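Local coordinates for pectate lyase (PDB 5AMV), which cleaves the alpha-1,4-linked polygalacturonate of pectin by elimination, leaving oligosaccharides with an unsaturated non-reducing end, with calcium as its cofactor, at residues H5-S10 / G23-S28; V42-K47 / K54-K59; I62-D67 / V121-P126; G143-K148 / V152-I157; I186-N189 / W195-H198. All blocks are in the same frame, centred on the assembly; numbering follows the deposited sequence.

Contact 1: H5-S10 / G23-S28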
# COMPACT_ATOMS: atom_id res chain seq x y z
N HIS A 5 -12.91 -15.15 -12.61
CA HIS A 5 -14.17 -14.57 -13.14
C HIS A 5 -15.04 -13.90 -12.06
O HIS A 5 -16.06 -13.30 -12.38
CB HIS A 5 -14.99 -15.58 -13.94
CG HIS A 5 -14.34 -15.98 -15.24
ND1 HIS A 5 -13.41 -16.99 -15.34
CD2 HIS A 5 -14.49 -15.48 -16.49
CE1 HIS A 5 -13.01 -17.10 -16.59
NE2 HIS A 5 -13.65 -16.20 -17.32
N GLN A 6 -14.63 -14.00 -10.80
CA GLN A 6 -15.35 -13.41 -9.68
C GLN A 6 -15.25 -11.89 -9.67
O GLN A 6 -14.28 -11.30 -10.16
CB GLN A 6 -14.86 -14.01 -8.37
CG GLN A 6 -15.45 -15.38 -8.10
CD GLN A 6 -14.77 -16.09 -6.97
OE1 GLN A 6 -14.17 -15.46 -6.10
NE2 GLN A 6 -14.84 -17.41 -6.98
N THR A 7 -16.29 -11.25 -9.15
CA THR A 7 -16.37 -9.79 -9.14
C THR A 7 -16.70 -9.32 -7.74
O THR A 7 -17.11 -10.12 -6.89
CB THR A 7 -17.43 -9.27 -10.11
OG1 THR A 7 -18.70 -9.80 -9.75
CG2 THR A 7 -17.10 -9.64 -11.60
N LEU A 8 -16.52 -8.02 -7.51
CA LEU A 8 -16.79 -7.43 -6.19
C LEU A 8 -18.30 -7.41 -5.97
O LEU A 8 -19.06 -6.96 -6.83
CB LEU A 8 -16.23 -6.00 -6.15
CG LEU A 8 -16.43 -5.19 -4.87
CD1 LEU A 8 -15.68 -5.91 -3.70
CD2 LEU A 8 -15.93 -3.80 -5.07
N GLY A 9 -18.73 -7.85 -4.79
CA GLY A 9 -20.18 -7.92 -4.50
C GLY A 9 -20.75 -6.51 -4.49
O GLY A 9 -20.05 -5.55 -4.18
N SER A 10 -22.04 -6.40 -4.81
CA SER A 10 -22.69 -5.10 -5.03
C SER A 10 -22.83 -4.22 -3.78
O SER A 10 -23.11 -3.00 -3.90
CB SER A 10 -24.08 -5.32 -5.66
OG SER A 10 -24.88 -6.07 -4.76
N GLY A 23 -13.63 -5.92 -12.98
CA GLY A 23 -12.31 -6.24 -13.55
C GLY A 23 -12.44 -6.84 -14.95
O GLY A 23 -13.20 -6.32 -15.79
N GLY A 24 -11.75 -7.96 -15.18
CA GLY A 24 -11.75 -8.63 -16.50
C GLY A 24 -12.69 -9.81 -16.62
O GLY A 24 -12.51 -10.68 -17.49
N SER A 25 -13.72 -9.86 -15.77
CA SER A 25 -14.63 -11.00 -15.70
C SER A 25 -15.32 -11.32 -17.03
O SER A 25 -15.66 -12.47 -17.28
CB SER A 25 -15.67 -10.83 -14.59
OG SER A 25 -16.40 -9.64 -14.78
N LYS A 26 -15.49 -10.31 -17.86
CA LYS A 26 -16.10 -10.53 -19.18
C LYS A 26 -15.08 -10.97 -20.24
O LYS A 26 -15.44 -11.07 -21.41
CB LYS A 26 -16.85 -9.27 -19.65
CG LYS A 26 -18.08 -8.92 -18.77
CD LYS A 26 -18.79 -7.67 -19.33
CE LYS A 26 -20.08 -7.30 -18.58
NZ LYS A 26 -19.90 -7.02 -17.10
N ALA A 27 -13.82 -11.24 -19.86
CA ALA A 27 -12.78 -11.61 -20.85
C ALA A 27 -13.21 -12.77 -21.76
O ALA A 27 -13.77 -13.75 -21.31
CB ALA A 27 -11.47 -12.00 -20.15
N SER A 28 -12.92 -12.64 -23.05
CA SER A 28 -13.05 -13.76 -23.96
C SER A 28 -11.95 -14.78 -23.64
O SER A 28 -10.95 -14.45 -23.00
CB SER A 28 -12.89 -13.29 -25.39
OG SER A 28 -11.57 -12.83 -25.62
O HOH W 1 -13.23 -16.10 -20.05
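His5 and Thr7 meet Ser25 in a small, partly exposed loop-against-loop contact close to the N-terminus, where neither segment is helix or strand. The backbones come nearest at His5 and Ser25, whose CA atoms are 4.4 Å apart. Ser25 sits in a type I turn from Gly24 to Ala27, closed by a bond of 2.8 Å from Ala27 N to Gly24 O. From that turn its CB packs on the carbonyl of His5, with Ser25 CB to His5 O at 3.3 Å, and its OG lies against the methyl of Thr7, with Thr7 CG2 at 3.3 Å. The hydroxyl itself bonds to Thr22 O just upstream; a small residue able to turn its polar end back to its own chain suits such a tight site. His5 CG stands beside its own backbone N (chi1 -69°), which turns the edge of the ring, at CD2, to within 3.3 Å of Ser25 O. In the plane of that ring, a water 2.8 Å from His5 NE2 donates to Ala27 O at 2.7 Å, bridging the two segments, while ND1 bonds to Asp2. Imidazole serves well here because both nitrogens can bond while the carbon edge packs. Here an irregular N-terminal segment lies on the outside of the right-handed parallel beta-helix, the fold of polysaccharide lyase family 1, touching strand 54-58 through His5 and Ala27.

Contact 2: V42-K47 / K54-K59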
# COMPACT_ATOMS: atom_id res chain seq x y z
N VAL A 42 4.19 -8.59 -18.74
CA VAL A 42 4.22 -7.38 -19.56
C VAL A 42 3.39 -7.61 -20.87
O VAL A 42 2.53 -6.76 -21.27
CB VAL A 42 5.70 -7.00 -19.81
CG1 VAL A 42 5.85 -6.01 -21.00
CG2 VAL A 42 6.33 -6.46 -18.50
N SER A 43 3.62 -8.76 -21.51
CA SER A 43 2.84 -9.17 -22.68
C SER A 43 1.33 -9.20 -22.44
O SER A 43 0.54 -8.64 -23.24
CB SER A 43 3.32 -10.54 -23.14
OG SER A 43 4.66 -10.47 -23.59
N ALA A 44 0.91 -9.87 -21.36
CA ALA A 44 -0.54 -9.99 -21.03
C ALA A 44 -1.18 -8.62 -20.75
O ALA A 44 -2.31 -8.36 -21.19
CB ALA A 44 -0.80 -10.96 -19.83
N LEU A 45 -0.48 -7.76 -20.00
CA LEU A 45 -1.01 -6.42 -19.70
C LEU A 45 -1.15 -5.54 -20.96
O LEU A 45 -2.12 -4.80 -21.12
CB LEU A 45 -0.16 -5.67 -18.65
CG LEU A 45 -0.02 -6.32 -17.28
CD1 LEU A 45 1.11 -5.62 -16.48
CD2 LEU A 45 -1.38 -6.31 -16.51
N GLY A 46 -0.15 -5.60 -21.83
CA GLY A 46 -0.12 -4.70 -22.98
C GLY A 46 -0.04 -3.23 -22.56
O GLY A 46 0.45 -2.89 -21.47
N LYS A 47 -0.54 -2.35 -23.43
CA LYS A 47 -0.40 -0.91 -23.22
C LYS A 47 -1.28 -0.44 -22.07
O LYS A 47 -2.29 -1.09 -21.77
CB LYS A 47 -0.80 -0.14 -24.49
CG LYS A 47 0.15 -0.30 -25.67
CD LYS A 47 -0.47 0.32 -26.90
CE LYS A 47 0.48 0.27 -28.08
NZ LYS A 47 -0.30 0.08 -29.34
N LYS A 54 -9.68 -8.57 -19.56
CA LYS A 54 -8.66 -9.62 -19.50
C LYS A 54 -8.50 -10.25 -18.10
O LYS A 54 -8.66 -9.57 -17.09
CB LYS A 54 -7.32 -9.05 -19.97
CG LYS A 54 -6.72 -8.04 -18.98
CD LYS A 54 -5.66 -7.13 -19.54
CE LYS A 54 -6.24 -6.05 -20.44
NZ LYS A 54 -7.30 -5.18 -19.76
N ILE A 55 -8.17 -11.54 -18.06
CA ILE A 55 -7.89 -12.22 -16.82
C ILE A 55 -6.46 -12.70 -16.92
O ILE A 55 -6.06 -13.28 -17.94
CB ILE A 55 -8.86 -13.39 -16.60
CG1 ILE A 55 -10.28 -12.86 -16.44
CG2 ILE A 55 -8.47 -14.23 -15.33
CD1 ILE A 55 -11.36 -13.88 -16.60
N ILE A 56 -5.69 -12.48 -15.86
CA ILE A 56 -4.28 -12.86 -15.82
C ILE A 56 -4.05 -13.65 -14.56
O ILE A 56 -4.20 -13.11 -13.47
CB ILE A 56 -3.37 -11.62 -15.80
CG1 ILE A 56 -3.54 -10.81 -17.09
CG2 ILE A 56 -1.87 -12.02 -15.59
CD1 ILE A 56 -2.87 -9.43 -17.05
N TYR A 57 -3.68 -14.94 -14.73
CA TYR A 57 -3.31 -15.81 -13.63
C TYR A 57 -1.81 -15.72 -13.40
O TYR A 57 -1.05 -15.91 -14.34
CB TYR A 57 -3.63 -17.30 -13.95
CG TYR A 57 -5.12 -17.54 -13.91
CD1 TYR A 57 -5.78 -17.66 -12.69
CD2 TYR A 57 -5.87 -17.59 -15.10
CE1 TYR A 57 -7.19 -17.86 -12.64
CE2 TYR A 57 -7.24 -17.81 -15.05
CZ TYR A 57 -7.89 -17.93 -13.83
OH TYR A 57 -9.26 -18.11 -13.85
N ILE A 58 -1.39 -15.47 -12.16
CA ILE A 58 0.03 -15.50 -11.82
C ILE A 58 0.39 -16.90 -11.35
O ILE A 58 -0.16 -17.40 -10.34
CB ILE A 58 0.42 -14.41 -10.77
CG1 ILE A 58 0.06 -13.05 -11.41
CG2 ILE A 58 1.92 -14.58 -10.31
CD1 ILE A 58 0.91 -11.86 -11.06
N LYS A 59 1.32 -17.52 -12.08
CA LYS A 59 1.78 -18.85 -11.75
C LYS A 59 3.19 -18.81 -11.14
O LYS A 59 4.18 -18.47 -11.84
CB LYS A 59 1.74 -19.70 -13.04
CG LYS A 59 2.27 -21.08 -12.88
CD LYS A 59 2.16 -21.87 -14.18
CE LYS A 59 2.53 -23.32 -13.90
NZ LYS A 59 2.60 -24.07 -15.21
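Ala44 and Ile56 mark the closest backbone approach, with CA atoms 7.0 Å apart, where the last turn of helix 38-45 lies over strand 54-58. The helix ends at Leu45: Gly46 N still bonds to Val42 O at 3.0 Å, but Gly46 itself has a positive phi of 62°, a conformation glycine adopts easily. Lys54 and Ile56, two apart in the strand, both direct CB toward the helix. Ile56 is the centre of the apolar patch. Its CG1 stands beside the backbone N (chi1 -63°), and with chi2 extended the branch brings CD1 to two partners: Ala44 CB at 3.8 Å, and Leu45 CD2 at 3.5 Å, a tight pair in which the two side chains cross at about a right angle. Alanine lets the helix settle close to the strand, whereas Leu45, whose CB starts off away from it, needs its longer branch to return. Lys54 uses its bent chain differently, running its methylenes beneath the helix end so that CD lies 3.9 Å from Ala44 O. Its NZ is gripped by the carbonyls of Thr52 and Asn50 and by Thr129 OG1, and the neighbouring Leu45 O accepts from Asn50 ND2. As in other pectate lyases, an N-terminal helix covers an end of the beta-helix core. The chemistry is therefore chiefly hydrophobic, with the buried ammonium paid for by oxygen atoms, a setting that would probably favour its charged form.

Contact 3: I62-D67 / V121-P126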
# COMPACT_ATOMS: atom_id res chain seq x y z
N ILE A 62 7.06 -14.34 -9.70
CA ILE A 62 7.50 -13.41 -10.75
C ILE A 62 8.41 -12.36 -10.12
O ILE A 62 7.94 -11.45 -9.41
CB ILE A 62 6.30 -12.76 -11.51
CG1 ILE A 62 5.48 -13.88 -12.17
CG2 ILE A 62 6.82 -11.70 -12.54
CD1 ILE A 62 4.33 -13.39 -13.08
N ASP A 63 9.71 -12.54 -10.34
CA ASP A 63 10.71 -11.55 -9.98
C ASP A 63 10.73 -10.48 -11.07
O ASP A 63 10.93 -10.78 -12.27
CB ASP A 63 12.07 -12.27 -9.77
CG ASP A 63 13.21 -11.34 -9.40
OD1 ASP A 63 13.01 -10.12 -9.19
OD2 ASP A 63 14.35 -11.86 -9.25
N MET A 64 10.47 -9.23 -10.65
CA MET A 64 10.43 -8.10 -11.58
C MET A 64 11.79 -7.46 -11.82
O MET A 64 11.95 -6.70 -12.78
CB MET A 64 9.40 -7.06 -11.10
CG MET A 64 7.96 -7.62 -11.13
SD MET A 64 7.39 -7.99 -12.81
CE MET A 64 7.15 -6.33 -13.49
N ASN A 65 12.75 -7.74 -10.94
CA ASN A 65 14.14 -7.22 -11.18
C ASN A 65 14.90 -8.18 -12.08
O ASN A 65 15.86 -8.81 -11.66
CB ASN A 65 14.84 -7.04 -9.84
CG ASN A 65 14.39 -5.75 -9.15
OD1 ASN A 65 14.71 -4.66 -9.62
ND2 ASN A 65 13.68 -5.88 -8.01
N VAL A 66 14.45 -8.27 -13.33
CA VAL A 66 15.08 -9.17 -14.33
C VAL A 66 15.13 -8.50 -15.67
O VAL A 66 14.33 -7.56 -15.97
CB VAL A 66 14.36 -10.53 -14.44
CG1 VAL A 66 14.45 -11.33 -13.12
CG2 VAL A 66 12.93 -10.36 -14.83
N ASP A 67 16.07 -8.95 -16.50
CA ASP A 67 16.19 -8.38 -17.83
C ASP A 67 15.30 -9.10 -18.87
O ASP A 67 14.43 -9.91 -18.53
CB ASP A 67 17.68 -8.30 -18.22
CG ASP A 67 18.32 -9.66 -18.46
OD1 ASP A 67 17.63 -10.69 -18.66
OD2 ASP A 67 19.58 -9.71 -18.42
N VAL A 121 10.73 -2.51 -12.80
CA VAL A 121 9.87 -2.99 -11.71
C VAL A 121 8.45 -2.47 -11.67
O VAL A 121 7.58 -3.12 -11.07
CB VAL A 121 10.49 -2.70 -10.32
CG1 VAL A 121 11.88 -3.35 -10.17
CG2 VAL A 121 10.55 -1.19 -10.02
N MET A 122 8.21 -1.31 -12.30
CA MET A 122 6.89 -0.71 -12.28
C MET A 122 6.13 -1.07 -13.56
O MET A 122 6.65 -0.90 -14.63
CB MET A 122 6.98 0.80 -12.10
CG MET A 122 5.69 1.39 -11.53
SD MET A 122 5.88 3.14 -11.16
CE MET A 122 7.18 3.15 -9.97
N VAL A 123 4.90 -1.58 -13.41
CA VAL A 123 4.03 -1.83 -14.58
C VAL A 123 2.66 -1.24 -14.33
O VAL A 123 2.15 -1.32 -13.17
CB VAL A 123 3.91 -3.34 -14.95
CG1 VAL A 123 5.23 -3.82 -15.54
CG2 VAL A 123 3.44 -4.19 -13.69
N ASP A 124 2.05 -0.70 -15.38
CA ASP A 124 0.69 -0.16 -15.29
C ASP A 124 -0.33 -1.22 -15.59
O ASP A 124 -0.20 -2.01 -16.55
CB ASP A 124 0.47 1.02 -16.23
CG ASP A 124 1.34 2.25 -15.87
OD1 ASP A 124 1.86 2.41 -14.73
OD2 ASP A 124 1.53 3.10 -16.76
N ILE A 125 -1.36 -1.25 -14.74
CA ILE A 125 -2.46 -2.19 -14.92
C ILE A 125 -3.59 -1.47 -15.68
O ILE A 125 -4.17 -0.49 -15.15
CB ILE A 125 -3.00 -2.73 -13.58
CG1 ILE A 125 -1.82 -3.11 -12.62
CG2 ILE A 125 -3.99 -3.89 -13.85
CD1 ILE A 125 -0.77 -4.16 -13.18
N PRO A 126 -3.88 -1.91 -16.91
CA PRO A 126 -4.91 -1.20 -17.68
C PRO A 126 -6.31 -1.56 -17.21
O PRO A 126 -6.51 -2.45 -16.37
CB PRO A 126 -4.69 -1.73 -19.11
CG PRO A 126 -4.23 -3.15 -18.91
CD PRO A 126 -3.41 -3.14 -17.60
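Two successive bends in Met64 (chi2 -65°, chi3 -72°) fold its chain round so that CE arrives 3.8 Å from Val123 CG1 and 4.0 Å from Val121 O. In Asn65, CG stands beside the backbone N (chi1 -79°), which lays the amide against the valine methyl: OD1 is 3.2 Å from Val121 CG1, and CG is 3.6 Å from it. An unbranched, flexible methionine can curl until its terminal methyl meets Val123, while the short, branched valines present methyls close to their own backbone. Asn65 OD1 is polar and buried but well supplied, since Tyr78 OH and Gln117 NE2 both bond to it. The chain at this point is shaped locally: Asp63 OD1 accepts from Asn65 N at 3.0 Å, an Asx turn, with the donor above the carboxylate plane, and Asn65 is the centre of an inverse gamma turn with a weak bond from Val66 N to Met64 O. Val121 closes helix 105-121 and leads straight into strand 122-124, and its side chain is about 12 Å from the bound calcium ion. The contact thus joins the loop after strand 61-63 to the outermost strand of a parallel sheet, where the long 64-121 excursion returns to the coils of the right-handed parallel beta-helix.

Contact 4: G143-K148 / V152-I157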
# COMPACT_ATOMS: atom_id res chain seq x y z
N GLY A 143 8.27 -6.00 -7.56
CA GLY A 143 7.42 -5.25 -8.47
C GLY A 143 6.54 -4.19 -7.80
O GLY A 143 6.23 -4.29 -6.60
N ASN A 144 6.14 -3.22 -8.59
CA ASN A 144 5.21 -2.17 -8.16
C ASN A 144 4.15 -2.12 -9.22
O ASN A 144 4.42 -1.69 -10.35
CB ASN A 144 5.98 -0.85 -8.03
CG ASN A 144 5.10 0.34 -7.56
OD1 ASN A 144 3.85 0.31 -7.48
ND2 ASN A 144 5.78 1.37 -7.22
N PHE A 145 2.94 -2.60 -8.90
CA PHE A 145 1.80 -2.46 -9.84
C PHE A 145 1.24 -1.05 -9.68
O PHE A 145 0.95 -0.65 -8.56
CB PHE A 145 0.68 -3.46 -9.53
CG PHE A 145 0.95 -4.89 -9.95
CD1 PHE A 145 2.19 -5.30 -10.45
CD2 PHE A 145 -0.06 -5.86 -9.74
CE1 PHE A 145 2.43 -6.66 -10.81
CE2 PHE A 145 0.15 -7.21 -10.09
CZ PHE A 145 1.40 -7.60 -10.61
N GLN A 146 1.10 -0.30 -10.79
CA GLN A 146 0.46 1.03 -10.70
C GLN A 146 -0.90 0.96 -11.38
O GLN A 146 -1.02 0.40 -12.47
CB GLN A 146 1.34 2.11 -11.38
CG GLN A 146 0.64 3.45 -11.29
CD GLN A 146 1.48 4.66 -11.69
OE1 GLN A 146 1.59 5.62 -10.91
NE2 GLN A 146 2.02 4.65 -12.93
N ILE A 147 -1.93 1.48 -10.72
CA ILE A 147 -3.27 1.46 -11.30
C ILE A 147 -3.74 2.90 -11.47
O ILE A 147 -4.03 3.58 -10.47
CB ILE A 147 -4.31 0.61 -10.47
CG1 ILE A 147 -3.76 -0.79 -10.17
CG2 ILE A 147 -5.63 0.56 -11.24
CD1 ILE A 147 -4.50 -1.52 -8.98
N LYS A 148 -3.79 3.37 -12.72
CA LYS A 148 -4.31 4.71 -13.03
C LYS A 148 -5.67 4.60 -13.69
O LYS A 148 -6.34 5.61 -13.92
CB LYS A 148 -3.36 5.45 -14.02
CG LYS A 148 -1.92 5.46 -13.56
CD LYS A 148 -0.99 6.35 -14.45
CE LYS A 148 -0.82 5.77 -15.85
NZ LYS A 148 -0.03 6.70 -16.75
N VAL A 152 -10.50 -2.67 -11.80
CA VAL A 152 -9.36 -3.57 -11.68
C VAL A 152 -9.48 -4.39 -10.42
O VAL A 152 -9.77 -3.85 -9.33
CB VAL A 152 -7.98 -2.78 -11.70
CG1 VAL A 152 -6.81 -3.73 -11.38
CG2 VAL A 152 -7.75 -2.08 -13.07
N ILE A 153 -9.19 -5.69 -10.55
CA ILE A 153 -9.26 -6.62 -9.43
C ILE A 153 -7.88 -7.28 -9.26
O ILE A 153 -7.34 -7.78 -10.23
CB ILE A 153 -10.35 -7.70 -9.67
CG1 ILE A 153 -11.74 -7.04 -9.69
CG2 ILE A 153 -10.27 -8.79 -8.62
CD1 ILE A 153 -12.85 -8.01 -10.12
N ILE A 154 -7.35 -7.28 -8.03
CA ILE A 154 -6.08 -7.95 -7.72
C ILE A 154 -6.32 -8.85 -6.49
O ILE A 154 -6.69 -8.33 -5.44
CB ILE A 154 -4.97 -6.91 -7.33
CG1 ILE A 154 -4.85 -5.78 -8.39
CG2 ILE A 154 -3.65 -7.64 -7.04
CD1 ILE A 154 -4.38 -6.22 -9.76
N ARG A 155 -6.11 -10.16 -6.62
CA ARG A 155 -6.40 -11.11 -5.55
C ARG A 155 -5.39 -12.25 -5.45
O ARG A 155 -4.87 -12.72 -6.47
CB ARG A 155 -7.81 -11.75 -5.69
CG ARG A 155 -8.94 -10.69 -5.84
CD ARG A 155 -10.34 -11.31 -6.07
NE ARG A 155 -10.81 -11.97 -4.85
CZ ARG A 155 -11.87 -12.77 -4.81
NH1 ARG A 155 -12.55 -13.05 -5.92
NH2 ARG A 155 -12.23 -13.33 -3.66
N ASN A 156 -5.22 -12.74 -4.24
CA ASN A 156 -4.56 -14.02 -3.96
C ASN A 156 -3.09 -14.06 -4.39
O ASN A 156 -2.60 -15.10 -4.87
CB ASN A 156 -5.33 -15.19 -4.60
CG ASN A 156 -4.92 -16.52 -4.01
OD1 ASN A 156 -4.81 -16.65 -2.79
ND2 ASN A 156 -4.77 -17.54 -4.88
N ILE A 157 -2.41 -12.93 -4.21
CA ILE A 157 -0.99 -12.81 -4.55
C ILE A 157 -0.23 -12.27 -3.34
O ILE A 157 -0.69 -11.35 -2.68
CB ILE A 157 -0.76 -11.83 -5.74
CG1 ILE A 157 -1.39 -12.36 -7.03
CG2 ILE A 157 0.76 -11.53 -5.99
CD1 ILE A 157 -1.86 -11.21 -7.95
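Strands 144-147 and 152-155, whose side chains meet through Ile147 and Val152, run nearly antiparallel at 155° with axes 10.1 Å apart at closest approach, too far for backbone bonding, so that side chains alone bridge them. The CA atoms of Ile147 and Val152 are 7.9 Å apart. At that end the branched side chains cross at a slant, methyl to methyl: Ile147 CG2 is 3.8 Å from Val152 CG2, and Ile147 CD1 is 4.0 Å from Val152 CG1. Val152 offers both methyls because CG1 is anti to its backbone N (chi1 172°) and CG2 is anti to the carbonyl carbon. The two strands belong to different faces of a right-handed parallel beta-helix, joined by a short turn, and what they enclose is its interior; each pairs in parallel with strands of adjacent coils. Further along, the CA atoms of Phe145 and Ile154 are 9.8 Å apart, and a longer side chain, Phe145, reaches across. Ile154 puts its CG1 4.3 Å from Ile147 CD1, and bends at chi2 (-65°) to set CD1 4.3 Å from Phe145 CD2, at the edge of the ring and near its plane. Phenylalanine suits this wider position because its flat ring extends further than an aliphatic chain would, and it also makes an edge-to-face stack with Phe159. Gln146, between Phe145 and Ile147 in the strand, lies on the other side and bonds through its amide to Asp124 and Asn189.

Contact 5: I186-N189 / W195-H198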
# COMPACT_ATOMS: atom_id res chain seq x y z
N ILE A 186 1.58 -1.85 -4.53
CA ILE A 186 0.51 -1.40 -5.42
C ILE A 186 0.29 0.11 -5.16
O ILE A 186 0.11 0.53 -4.01
CB ILE A 186 -0.83 -2.14 -5.15
CG1 ILE A 186 -0.66 -3.64 -5.37
CG2 ILE A 186 -1.97 -1.57 -6.05
CD1 ILE A 186 -1.89 -4.46 -4.91
N THR A 187 0.36 0.89 -6.25
CA THR A 187 0.16 2.31 -6.19
C THR A 187 -1.11 2.63 -6.98
O THR A 187 -1.14 2.45 -8.19
CB THR A 187 1.37 3.07 -6.85
OG1 THR A 187 2.62 2.66 -6.26
CG2 THR A 187 1.17 4.56 -6.70
N ILE A 188 -2.16 3.13 -6.31
CA ILE A 188 -3.37 3.57 -7.02
C ILE A 188 -3.25 5.03 -7.28
O ILE A 188 -3.32 5.83 -6.34
CB ILE A 188 -4.66 3.23 -6.23
CG1 ILE A 188 -4.63 1.75 -5.83
CG2 ILE A 188 -5.90 3.58 -7.06
CD1 ILE A 188 -5.84 1.30 -4.92
N ASN A 189 -2.97 5.40 -8.53
CA ASN A 189 -2.67 6.78 -8.86
C ASN A 189 -3.76 7.27 -9.80
O ASN A 189 -3.65 7.11 -11.00
CB ASN A 189 -1.26 6.83 -9.49
CG ASN A 189 -0.92 8.16 -10.08
OD1 ASN A 189 -1.57 9.16 -9.80
ND2 ASN A 189 0.15 8.18 -10.90
N TRP A 195 -10.61 -3.39 -6.55
CA TRP A 195 -10.72 -4.35 -5.47
C TRP A 195 -9.38 -5.05 -5.27
O TRP A 195 -8.91 -5.70 -6.19
CB TRP A 195 -11.80 -5.40 -5.78
CG TRP A 195 -12.15 -6.34 -4.64
CD1 TRP A 195 -12.04 -6.12 -3.29
CD2 TRP A 195 -12.80 -7.62 -4.78
NE1 TRP A 195 -12.55 -7.21 -2.57
CE2 TRP A 195 -13.01 -8.14 -3.47
CE3 TRP A 195 -13.19 -8.39 -5.90
CZ2 TRP A 195 -13.61 -9.39 -3.26
CZ3 TRP A 195 -13.77 -9.65 -5.68
CH2 TRP A 195 -13.99 -10.14 -4.36
N ILE A 196 -8.83 -4.93 -4.06
CA ILE A 196 -7.61 -5.66 -3.67
C ILE A 196 -8.02 -6.60 -2.57
O ILE A 196 -8.42 -6.15 -1.49
CB ILE A 196 -6.49 -4.73 -3.20
CG1 ILE A 196 -6.10 -3.74 -4.33
CG2 ILE A 196 -5.24 -5.55 -2.73
CD1 ILE A 196 -5.26 -2.55 -3.88
N ASP A 197 -7.93 -7.91 -2.83
CA ASP A 197 -8.53 -8.85 -1.87
C ASP A 197 -7.65 -10.10 -1.69
O ASP A 197 -7.10 -10.61 -2.67
CB ASP A 197 -9.96 -9.20 -2.31
CG ASP A 197 -10.56 -10.37 -1.51
OD1 ASP A 197 -11.18 -10.12 -0.45
OD2 ASP A 197 -10.43 -11.52 -1.97
N HIS A 198 -7.49 -10.54 -0.44
CA HIS A 198 -6.74 -11.78 -0.18
C HIS A 198 -5.32 -11.75 -0.75
O HIS A 198 -4.84 -12.77 -1.29
CB HIS A 198 -7.50 -13.03 -0.65
CG HIS A 198 -8.60 -13.47 0.30
ND1 HIS A 198 -9.92 -13.13 0.08
CD2 HIS A 198 -8.58 -14.19 1.44
CE1 HIS A 198 -10.66 -13.61 1.07
NE2 HIS A 198 -9.87 -14.27 1.90
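Asp197 OD2, one residue beyond the Ile196 that meets Ile186 and Ile188, is gripped twice: by His198 ND1 at 2.7 Å and by Arg155 NE in a salt bridge. The histidine bond is nearly straight (165°) and lies in the imidazole plane, although it reaches OD2 from 39° above the carboxylate plane. Asp197 OD1 is bonded to Ser238 OG, so both oxygens of this buried acid are satisfied, and the arginine would probably keep it ionised. On the inner side of the strand, the contact is purely aliphatic, part of the interior of the parallel beta-helix between two of its faces. Ile196 CD1 meets Ile186 CD1 at 4.0 Å and Ile188 CD1 also at 4.0 Å, each pair tip to tip; in all three residues CG1 is anti to the carbonyl carbon and chi2 is extended, which sends the long branch across. Isoleucine fits because its beta-branching favours strand geometry while two such arms, end to end, bridge the 9.3 Å between the CA atoms of Ile186 and Ile196. Phe201 touches both of these, and the Ile186 side chain is about 6 Å from that of the calcium ligand Asp184. Strand 186-189 lies between 144-147 and 226-229, while strand 194-197 runs between 152-155 and 235-245.

Overall arrangement
The five contacts follow one another along the chain without interleaving. Contacts 2 to 5 line the interior or the end of the beta-helix: contacts 4 and 5 have centres only 5 Å apart, because strands 144-147 and 186-189 are neighbours in one parallel face and 152-155 and 194-197 in another. Strand 122-124 of contact 3 adds the preceding rung; the centres of contacts 3 and 4 are 11 Å apart. Contact 2, centred 11 Å from contacts 3 and 4, packs helix 38-45 on strand 54-58, toward the N-terminal end of the beta-helix. Contact 1 lies outside, 15 Å from contacts 2, 4 and 5 between centres, touching their strands through Ile55, Ile153 and Trp195. The stacked coils of contacts 4 and 5 lie near the calcium ligands Asp184 and Asp227.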